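Local coordinates for acyl-CoA dehydrogenase domain protein Tcur3481 (Thermomonospora curvata, PDB 6WY9) that probably acts as an FAD-dependent acyl-CoA dehydrogenase within an assembly of four protein chains, at residues B[27-32]-B[80-85]; B[36-41]-B[193-198]; B[115-120]-B[159-164]. All coordinates share one frame; numbering follows the deposited sequence.

Contact 1. Residues B[27-32]-B[80-85]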
loop_
_atom_site.group_PDB
_atom_site.type_symbol
_atom_site.label_atom_id
_atom_site.label_comp_id
_atom_site.label_asym_id
_atom_site.label_seq_id
_atom_site.Cartn_x
_atom_site.Cartn_y
_atom_site.Cartn_z
ATOM N N GLN B 27 -35.173 9.262 2.959
ATOM C CA GLN B 27 -35.881 10.235 3.790
ATOM C C GLN B 27 -35.540 10.054 5.266
ATOM O O GLN B 27 -35.246 11.029 5.976
ATOM C CB GLN B 27 -37.393 10.111 3.576
ATOM C CG GLN B 27 -38.258 10.917 4.554
ATOM C CD GLN B 27 -38.569 10.148 5.838
ATOM O OE1 GLN B 27 -38.826 8.932 5.830
ATOM N NE2 GLN B 27 -38.576 10.860 6.942
ATOM N N ARG B 28 -35.593 8.816 5.767
ATOM C CA ARG B 28 -35.484 8.658 7.221
ATOM C C ARG B 28 -34.053 8.927 7.722
ATOM O O ARG B 28 -33.867 9.506 8.804
ATOM C CB ARG B 28 -35.960 7.266 7.658
ATOM C CG ARG B 28 -35.871 7.046 9.213
ATOM C CD ARG B 28 -36.907 7.916 9.918
ATOM N NE ARG B 28 -37.082 7.538 11.321
ATOM C CZ ARG B 28 -37.837 8.208 12.176
ATOM N NH1 ARG B 28 -38.493 9.291 11.781
ATOM N NH2 ARG B 28 -37.934 7.784 13.429
ATOM N N LEU B 29 -33.031 8.563 6.938
ATOM C CA LEU B 29 -31.664 8.844 7.365
ATOM C C LEU B 29 -31.432 10.347 7.500
ATOM O O LEU B 29 -30.741 10.809 8.427
ATOM C CB LEU B 29 -30.662 8.231 6.384
ATOM C CG LEU B 29 -30.527 6.705 6.383
ATOM C CD1 LEU B 29 -29.464 6.249 5.345
ATOM C CD2 LEU B 29 -30.284 6.105 7.806
ATOM N N ARG B 30 -32.002 11.124 6.582
ATOM C CA ARG B 30 -31.856 12.569 6.630
ATOM C C ARG B 30 -32.600 13.153 7.837
ATOM O O ARG B 30 -32.066 14.011 8.547
ATOM C CB ARG B 30 -32.366 13.166 5.311
ATOM C CG ARG B 30 -32.396 14.688 5.323
ATOM C CD ARG B 30 -31.018 15.270 5.660
ATOM N NE ARG B 30 -29.917 14.695 4.856
ATOM C CZ ARG B 30 -29.702 14.925 3.561
ATOM N NH1 ARG B 30 -30.517 15.718 2.867
ATOM N NH2 ARG B 30 -28.676 14.344 2.944
ATOM N N ALA B 31 -33.824 12.686 8.083
ATOM C CA ALA B 31 -34.569 13.112 9.269
ATOM C C ALA B 31 -33.791 12.813 10.544
ATOM O O ALA B 31 -33.710 13.648 11.451
ATOM C CB ALA B 31 -35.927 12.408 9.307
ATOM N N VAL B 32 -33.217 11.615 10.651
ATOM C CA VAL B 32 -32.587 11.258 11.919
ATOM C C VAL B 32 -31.250 11.991 12.080
ATOM O O VAL B 32 -30.920 12.487 13.170
ATOM C CB VAL B 32 -32.430 9.729 12.022
ATOM C CG1 VAL B 32 -31.494 9.354 13.225
ATOM C CG2 VAL B 32 -33.807 9.106 12.242
ATOM N N ARG B 80 -24.391 -2.548 7.252
ATOM C CA ARG B 80 -24.772 -2.609 5.838
ATOM C C ARG B 80 -25.705 -1.469 5.433
ATOM O O ARG B 80 -25.734 -1.064 4.261
ATOM C CB ARG B 80 -25.456 -3.935 5.563
ATOM C CG ARG B 80 -24.725 -4.824 4.664
ATOM C CD ARG B 80 -25.442 -6.143 4.608
ATOM N NE ARG B 80 -24.506 -7.217 4.336
ATOM C CZ ARG B 80 -24.084 -8.098 5.236
ATOM N NH1 ARG B 80 -24.526 -8.063 6.498
ATOM N NH2 ARG B 80 -23.220 -9.037 4.859
ATOM N N HIS B 81 -26.486 -0.968 6.383
ATOM C CA HIS B 81 -27.505 0.060 6.149
ATOM C C HIS B 81 -27.216 1.388 6.836
ATOM O O HIS B 81 -28.102 2.244 6.857
ATOM C CB HIS B 81 -28.853 -0.452 6.653
ATOM C CG HIS B 81 -29.303 -1.669 5.927
ATOM N ND1 HIS B 81 -29.096 -2.938 6.425
ATOM C CD2 HIS B 81 -29.868 -1.819 4.714
ATOM C CE1 HIS B 81 -29.554 -3.822 5.557
ATOM N NE2 HIS B 81 -30.020 -3.170 4.505
ATOM N N VAL B 82 -26.025 1.544 7.442
ATOM C CA VAL B 82 -25.639 2.710 8.237
ATOM C C VAL B 82 -26.843 3.148 9.087
ATOM O O VAL B 82 -27.246 4.309 9.077
ATOM C CB VAL B 82 -25.048 3.834 7.335
ATOM C CG1 VAL B 82 -23.635 3.359 6.755
ATOM C CG2 VAL B 82 -25.945 4.194 6.149
ATOM N N ALA B 83 -27.441 2.209 9.812
ATOM C CA ALA B 83 -28.729 2.492 10.457
ATOM C C ALA B 83 -28.482 3.209 11.781
ATOM O O ALA B 83 -27.696 2.713 12.609
ATOM C CB ALA B 83 -29.525 1.221 10.702
ATOM N N PRO B 84 -29.084 4.398 11.993
ATOM C CA PRO B 84 -28.703 5.213 13.170
ATOM C C PRO B 84 -29.352 4.784 14.485
ATOM O O PRO B 84 -30.291 5.405 14.992
ATOM C CB PRO B 84 -29.143 6.622 12.748
ATOM C CG PRO B 84 -30.384 6.373 11.878
ATOM C CD PRO B 84 -29.952 5.155 11.058
ATOM N N VAL B 85 -28.820 3.722 15.090
ATOM C CA VAL B 85 -29.217 3.328 16.455
ATOM C C VAL B 85 -27.974 2.883 17.217
ATOM O O VAL B 85 -27.061 2.290 16.653
ATOM C CB VAL B 85 -30.254 2.170 16.461
ATOM C CG1 VAL B 85 -31.668 2.666 16.294
ATOM C CG2 VAL B 85 -29.926 1.123 15.379
#

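Contact 2. Residues B[36-41]-B[193-198]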
loop_
_atom_site.group_PDB
_atom_site.type_symbol
_atom_site.label_atom_id
_atom_site.label_comp_id
_atom_site.label_asym_id
_atom_site.label_seq_id
_atom_site.Cartn_x
_atom_site.Cartn_y
_atom_site.Cartn_z
ATOM N N GLU B 36 -31.984 16.092 17.166
ATOM C CA GLU B 36 -31.154 16.405 18.328
ATOM C C GLU B 36 -30.364 15.189 18.798
ATOM O O GLU B 36 -29.199 15.306 19.199
ATOM C CB GLU B 36 -32.022 16.933 19.468
ATOM C CG GLU B 36 -32.763 18.187 19.125
ATOM C CD GLU B 36 -31.856 19.400 19.102
ATOM O OE1 GLU B 36 -31.142 19.592 18.089
ATOM O OE2 GLU B 36 -31.850 20.155 20.104
ATOM N N SER B 37 -30.981 14.023 18.774
ATOM C CA SER B 37 -30.373 12.843 19.356
ATOM C C SER B 37 -29.522 12.082 18.362
ATOM O O SER B 37 -28.675 11.281 18.786
ATOM C CB SER B 37 -31.457 11.900 19.886
ATOM O OG SER B 37 -32.097 11.267 18.778
ATOM N N ARG B 38 -29.765 12.274 17.062
ATOM C CA ARG B 38 -29.196 11.435 16.004
ATOM C C ARG B 38 -29.526 9.950 16.202
ATOM O O ARG B 38 -28.828 9.081 15.675
ATOM C CB ARG B 38 -27.672 11.650 15.903
ATOM C CG ARG B 38 -27.315 13.147 15.912
ATOM C CD ARG B 38 -27.926 13.744 14.648
ATOM N NE ARG B 38 -27.786 15.198 14.544
ATOM C CZ ARG B 38 -26.716 15.820 14.040
ATOM N NH1 ARG B 38 -25.647 15.115 13.650
ATOM N NH2 ARG B 38 -26.698 17.145 13.934
ATOM N N ILE B 39 -30.604 9.630 16.916
ATOM C CA ILE B 39 -30.977 8.248 17.196
ATOM C C ILE B 39 -32.405 8.013 16.714
ATOM O O ILE B 39 -33.327 8.762 17.082
ATOM C CB ILE B 39 -30.892 7.922 18.700
ATOM C CG1 ILE B 39 -29.426 7.997 19.206
ATOM C CG2 ILE B 39 -31.532 6.545 18.940
ATOM C CD1 ILE B 39 -29.241 7.779 20.729
ATOM N N ASP B 40 -32.612 6.923 15.995
ATOM C CA ASP B 40 -33.945 6.621 15.486
ATOM C C ASP B 40 -34.654 5.791 16.544
ATOM O O ASP B 40 -34.401 4.587 16.673
ATOM C CB ASP B 40 -33.855 5.887 14.158
ATOM C CG ASP B 40 -35.208 5.638 13.504
ATOM O OD1 ASP B 40 -36.256 5.707 14.175
ATOM O OD2 ASP B 40 -35.200 5.387 12.271
ATOM N N GLU B 41 -35.570 6.435 17.268
ATOM C CA GLU B 41 -36.266 5.771 18.366
ATOM C C GLU B 41 -37.297 4.784 17.841
ATOM O O GLU B 41 -37.672 3.834 18.547
ATOM C CB GLU B 41 -36.949 6.801 19.256
ATOM C CG GLU B 41 -36.018 7.775 19.902
ATOM C CD GLU B 41 -35.132 7.135 20.964
ATOM O OE1 GLU B 41 -35.426 6.006 21.419
ATOM O OE2 GLU B 41 -34.129 7.775 21.334
ATOM N N THR B 193 -17.690 12.756 13.091
ATOM C CA THR B 193 -17.632 12.471 11.662
ATOM C C THR B 193 -18.864 11.733 11.164
ATOM O O THR B 193 -19.460 12.110 10.155
ATOM C CB THR B 193 -16.380 11.623 11.395
ATOM O OG1 THR B 193 -15.212 12.384 11.720
ATOM C CG2 THR B 193 -16.328 11.185 9.922
ATOM N N SER B 194 -19.252 10.654 11.855
ATOM C CA SER B 194 -20.413 9.872 11.427
ATOM C C SER B 194 -21.740 10.618 11.576
ATOM O O SER B 194 -22.781 10.105 11.127
ATOM C CB SER B 194 -20.460 8.562 12.237
ATOM O OG SER B 194 -20.830 8.843 13.581
ATOM N N ARG B 195 -21.755 11.790 12.214
ATOM C CA ARG B 195 -22.979 12.563 12.531
ATOM C C ARG B 195 -23.674 12.024 13.781
ATOM O O ARG B 195 -24.845 12.406 14.033
ATOM C CB ARG B 195 -24.049 12.603 11.427
ATOM C CG ARG B 195 -23.648 13.142 10.075
ATOM C CD ARG B 195 -23.612 14.634 10.141
ATOM N NE ARG B 195 -23.524 15.290 8.838
ATOM C CZ ARG B 195 -23.469 16.611 8.712
ATOM N NH1 ARG B 195 -23.376 17.166 7.506
ATOM N NH2 ARG B 195 -23.503 17.372 9.814
ATOM N N ASP B 196 -23.038 11.125 14.539
ATOM C CA ASP B 196 -23.542 10.799 15.864
ATOM C C ASP B 196 -23.473 12.054 16.726
ATOM O O ASP B 196 -22.690 12.971 16.458
ATOM C CB ASP B 196 -22.698 9.671 16.497
ATOM C CG ASP B 196 -23.182 9.276 17.911
ATOM O OD1 ASP B 196 -24.407 9.042 18.073
ATOM O OD2 ASP B 196 -22.336 9.169 18.869
ATOM N N MET B 197 -24.278 12.097 17.771
ATOM C CA MET B 197 -24.124 13.149 18.768
ATOM C C MET B 197 -23.518 12.502 20.023
ATOM O O MET B 197 -24.224 11.847 20.799
ATOM C CB MET B 197 -25.440 13.846 19.066
ATOM C CG MET B 197 -25.266 15.155 19.851
ATOM S SD MET B 197 -24.358 16.447 18.919
ATOM C CE MET B 197 -25.433 16.850 17.523
ATOM N N ALA B 198 -22.204 12.680 20.192
ATOM C CA ALA B 198 -21.444 12.130 21.311
ATOM C C ALA B 198 -21.439 13.122 22.476
ATOM O O ALA B 198 -21.954 14.242 22.374
ATOM C CB ALA B 198 -20.015 11.778 20.866
HETATM O O HOH W 1 -26.903 11.308 21.213
#

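Contact 3. Residues B[115-120]-B[159-164]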
loop_
_atom_site.group_PDB
_atom_site.type_symbol
_atom_site.label_atom_id
_atom_site.label_comp_id
_atom_site.label_asym_id
_atom_site.label_seq_id
_atom_site.Cartn_x
_atom_site.Cartn_y
_atom_site.Cartn_z
ATOM N N GLY B 115 -36.401 -2.729 25.339
ATOM C CA GLY B 115 -36.215 -1.461 24.647
ATOM C C GLY B 115 -36.355 -0.191 25.475
ATOM O O GLY B 115 -36.094 0.896 24.948
ATOM N N SER B 116 -36.740 -0.279 26.754
ATOM C CA SER B 116 -36.945 0.921 27.560
ATOM C C SER B 116 -35.667 1.502 28.151
ATOM O O SER B 116 -35.708 2.628 28.658
ATOM C CB SER B 116 -37.926 0.612 28.695
ATOM O OG SER B 116 -37.469 -0.520 29.404
ATOM N N ARG B 117 -34.554 0.772 28.117
ATOM C CA ARG B 117 -33.319 1.146 28.810
ATOM C C ARG B 117 -32.147 1.024 27.856
ATOM O O ARG B 117 -31.839 -0.080 27.398
ATOM C CB ARG B 117 -33.058 0.250 30.021
ATOM C CG ARG B 117 -31.785 0.604 30.785
ATOM C CD ARG B 117 -31.442 -0.400 31.911
ATOM N NE ARG B 117 -32.626 -0.854 32.646
ATOM C CZ ARG B 117 -33.145 -0.242 33.704
ATOM N NH1 ARG B 117 -34.207 -0.761 34.297
ATOM N NH2 ARG B 117 -32.612 0.879 34.170
ATOM N N ARG B 118 -31.487 2.143 27.573
ATOM C CA ARG B 118 -30.283 2.132 26.750
ATOM C C ARG B 118 -29.084 2.489 27.616
ATOM O O ARG B 118 -29.214 3.059 28.703
ATOM C CB ARG B 118 -30.372 3.099 25.573
ATOM C CG ARG B 118 -31.513 2.768 24.575
ATOM C CD ARG B 118 -31.292 3.408 23.212
ATOM N NE ARG B 118 -31.154 4.871 23.250
ATOM C CZ ARG B 118 -32.130 5.713 22.909
ATOM N NH1 ARG B 118 -33.305 5.232 22.513
ATOM N NH2 ARG B 118 -31.945 7.033 22.969
ATOM N N LEU B 119 -27.911 2.169 27.086
ATOM C CA LEU B 119 -26.651 2.352 27.779
ATOM C C LEU B 119 -25.663 2.928 26.791
ATOM O O LEU B 119 -25.901 2.940 25.579
ATOM C CB LEU B 119 -26.119 1.026 28.330
ATOM C CG LEU B 119 -27.135 0.372 29.268
ATOM C CD1 LEU B 119 -26.841 -1.103 29.366
ATOM C CD2 LEU B 119 -26.925 1.041 30.578
ATOM N N THR B 120 -24.539 3.405 27.313
ATOM C CA THR B 120 -23.395 3.622 26.441
ATOM C C THR B 120 -22.142 3.317 27.247
ATOM O O THR B 120 -22.200 3.011 28.442
ATOM C CB THR B 120 -23.394 5.048 25.841
ATOM O OG1 THR B 120 -22.278 5.190 24.957
ATOM C CG2 THR B 120 -23.324 6.121 26.957
ATOM N N GLY B 159 -30.460 9.892 25.691
ATOM C CA GLY B 159 -31.373 8.860 26.135
ATOM C C GLY B 159 -30.739 7.685 26.863
ATOM O O GLY B 159 -31.469 6.783 27.277
ATOM N N ALA B 160 -29.422 7.638 27.019
ATOM C CA ALA B 160 -28.802 6.541 27.764
ATOM C C ALA B 160 -29.036 6.747 29.263
ATOM O O ALA B 160 -28.806 7.842 29.781
ATOM C CB ALA B 160 -27.312 6.455 27.456
ATOM N N ALA B 161 -29.529 5.709 29.949
ATOM C CA ALA B 161 -29.840 5.835 31.376
ATOM C C ALA B 161 -28.618 5.557 32.264
ATOM O O ALA B 161 -28.550 6.032 33.407
ATOM C CB ALA B 161 -30.995 4.898 31.741
ATOM N N HIS B 162 -27.649 4.805 31.751
ATOM C CA HIS B 162 -26.466 4.410 32.490
ATOM C C HIS B 162 -25.306 4.305 31.522
ATOM O O HIS B 162 -25.498 4.042 30.332
ATOM C CB HIS B 162 -26.633 3.063 33.195
ATOM C CG HIS B 162 -27.985 2.851 33.790
ATOM N ND1 HIS B 162 -28.303 3.243 35.068
ATOM C CD2 HIS B 162 -29.098 2.271 33.285
ATOM C CE1 HIS B 162 -29.559 2.922 35.328
ATOM N NE2 HIS B 162 -30.063 2.325 34.263
ATOM N N LEU B 163 -24.102 4.506 32.053
ATOM C CA LEU B 163 -22.853 4.430 31.314
ATOM C C LEU B 163 -21.886 3.507 32.041
ATOM O O LEU B 163 -21.780 3.555 33.268
ATOM C CB LEU B 163 -22.183 5.801 31.191
ATOM C CG LEU B 163 -22.947 7.019 30.670
ATOM C CD1 LEU B 163 -23.726 7.649 31.812
ATOM C CD2 LEU B 163 -21.945 8.024 30.072
ATOM N N LEU B 164 -21.168 2.681 31.283
ATOM C CA LEU B 164 -19.984 2.018 31.800
ATOM C C LEU B 164 -18.779 2.902 31.504
ATOM O O LEU B 164 -18.506 3.212 30.334
ATOM C CB LEU B 164 -19.815 0.639 31.167
ATOM C CG LEU B 164 -21.004 -0.290 31.275
ATOM C CD1 LEU B 164 -20.641 -1.673 30.780
ATOM C CD2 LEU B 164 -21.558 -0.341 32.765
HETATM O O HOH W 2 -32.448 4.568 28.660
#

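Contact 1. Residues B[27-32]-B[80-85]
With CG turned beside its own backbone N (chi1 -71°) and the chain extended beyond it, Leu29 carries both methyls from helix 26-33 to the loop of Val82 and Pro84. On the same helix, Val32 places CG1 anti to its backbone N (chi1 168°), which sets that methyl against the proline ring. The ring of Pro84 is thus held by two neighbours at once. Leu29 CD2 meets Pro84 CD at 3.4 Å, the two side chains crossing at about a right angle, while Val32 CG1 touches Pro84 CG at 3.5 Å, its side chain meeting the ring at a slant. Both pairs are tighter than ordinary van der Waals contact. The second methyl of the leucine, Leu29 CD1, reaches Val82 CG2 more loosely at 4.2 Å.

The loop owes its shape to the way helix 67-80 ends: Val82, with positive phi, is the C-prime residue of a Schellman motif, and Pro84 two residues on centres an inverse gamma turn that presents its ring to helix 26-33. Around this apolar join, helix 330-340 packs on Leu29 through Arg332 and on Val82 through Tyr333 and Trp336, helix 5-23 touches His81 and Ala83, and helix 41-49 lies against Ala83 and Val85.

Contact 2. Residues B[36-41]-B[193-198]
Arg38 lays its side chain across Met197, its CG lying 3.7 Å from Met197 CB and its guanidinium group receiving the methionine methyl over one face. That methyl, Met197 CE, sits 3.8 Å above the guanidinium plane of Arg38 and over its centre; the bends of Met197 at chi2 and chi3 (both 65°) fold it back to this place. The edge of the same group is spent on a polar partner. Arg38 NH1 donates to Arg195 O at 2.9 Å, with an N-H...O angle of 155°; the oxygen lies in the guanidinium plane, although the donor is tilted from the plane of the carbonyl.

The contact joins the loop between helices 26-33 and 41-49 to the turn that leads into strand 197-203 of the large sheet, so the helical N-terminal part meets the beta domain here, as in the acyl-CoA dehydrogenase fold. On the loop side, Ser37 OG accepts from Ile39 N at 2.9 Å, forming an ST turn just ahead of Asp40, the N-cap of helix 41-49. A water bridges the two backbones, donating to Ser37 O and to Met197 O (2.8 Å).

Glu191 forms a salt bridge with both Arg38 NH1 and Arg195 NH2, so one carboxylate draws the two arginines together, Arg38 NH1 and Arg195 NH2 lying 4.9 Å apart. Arg38 NE is held separately by Ser35 O.

Contact 3. Residues B[115-120]-B[159-164]
Strands 118-120 and 162-164 run parallel with their directions 33° apart, joined by Thr120 N to His162 O (3.2 Å) and Leu164 N to Thr120 O (3.0 Å), with a third bond from Ala161 N to Arg118 O (2.9 Å) where the chain of the second segment turns a corner.

Beside this ladder, Arg117 stretches out with CG anti to the backbone N (chi1 -180°), then bends at chi3 to bring NH2 to the edge of the His162 ring. Arg117 NH2 donates to His162 NE2 at 2.9 Å, lying near the ring plane, though the bond is bent and the guanidinium and ring planes stand 30° apart. The other ring nitrogen, His162 ND1, is hydrogen-bonded to Asp179 OD1. Replacing Arg117 by an alanine would probably leave His162 NE2 without this donor and the ring steadied by Asp179 at one nitrogen only. Leu119 CD2 packs closely on His162 CB (3.3 Å), whereas Thr120 CG2 lies alongside Leu163 CG at 3.8 Å. A water spans Arg118 N and Gly159 O at the start of the pair.

Such a parallel pairing, with strand 160-169 also antiparallel to strand 172-179, belongs to the mixed sheet of the beta domain in the acyl-CoA dehydrogenase fold.

In the fold
Of the three contacts, contact 2 joins the helical N-terminal part to the beta domain, and salt bridges run from it to the other two. Contact 1 joins two parts of the N-terminal helical region, with the later helix 330-340 against them, and contact 3 lies within the large sheet that contact 2 reaches. Their centres are about 10 Å (contacts 1 and 2), 15 Å (2 and 3) and 20 Å (1 and 3) apart. Asp40 links the first two, through a salt bridge with Arg28 and a probable hydrogen bond from its N to Pro84 O, while Glu41 links contacts 2 and 3 by a salt bridge with Arg118. Along the chain, contacts 1 and 2 interleave, and contact 3 falls between the two segments of contact 2. All three lie away from the FAD site.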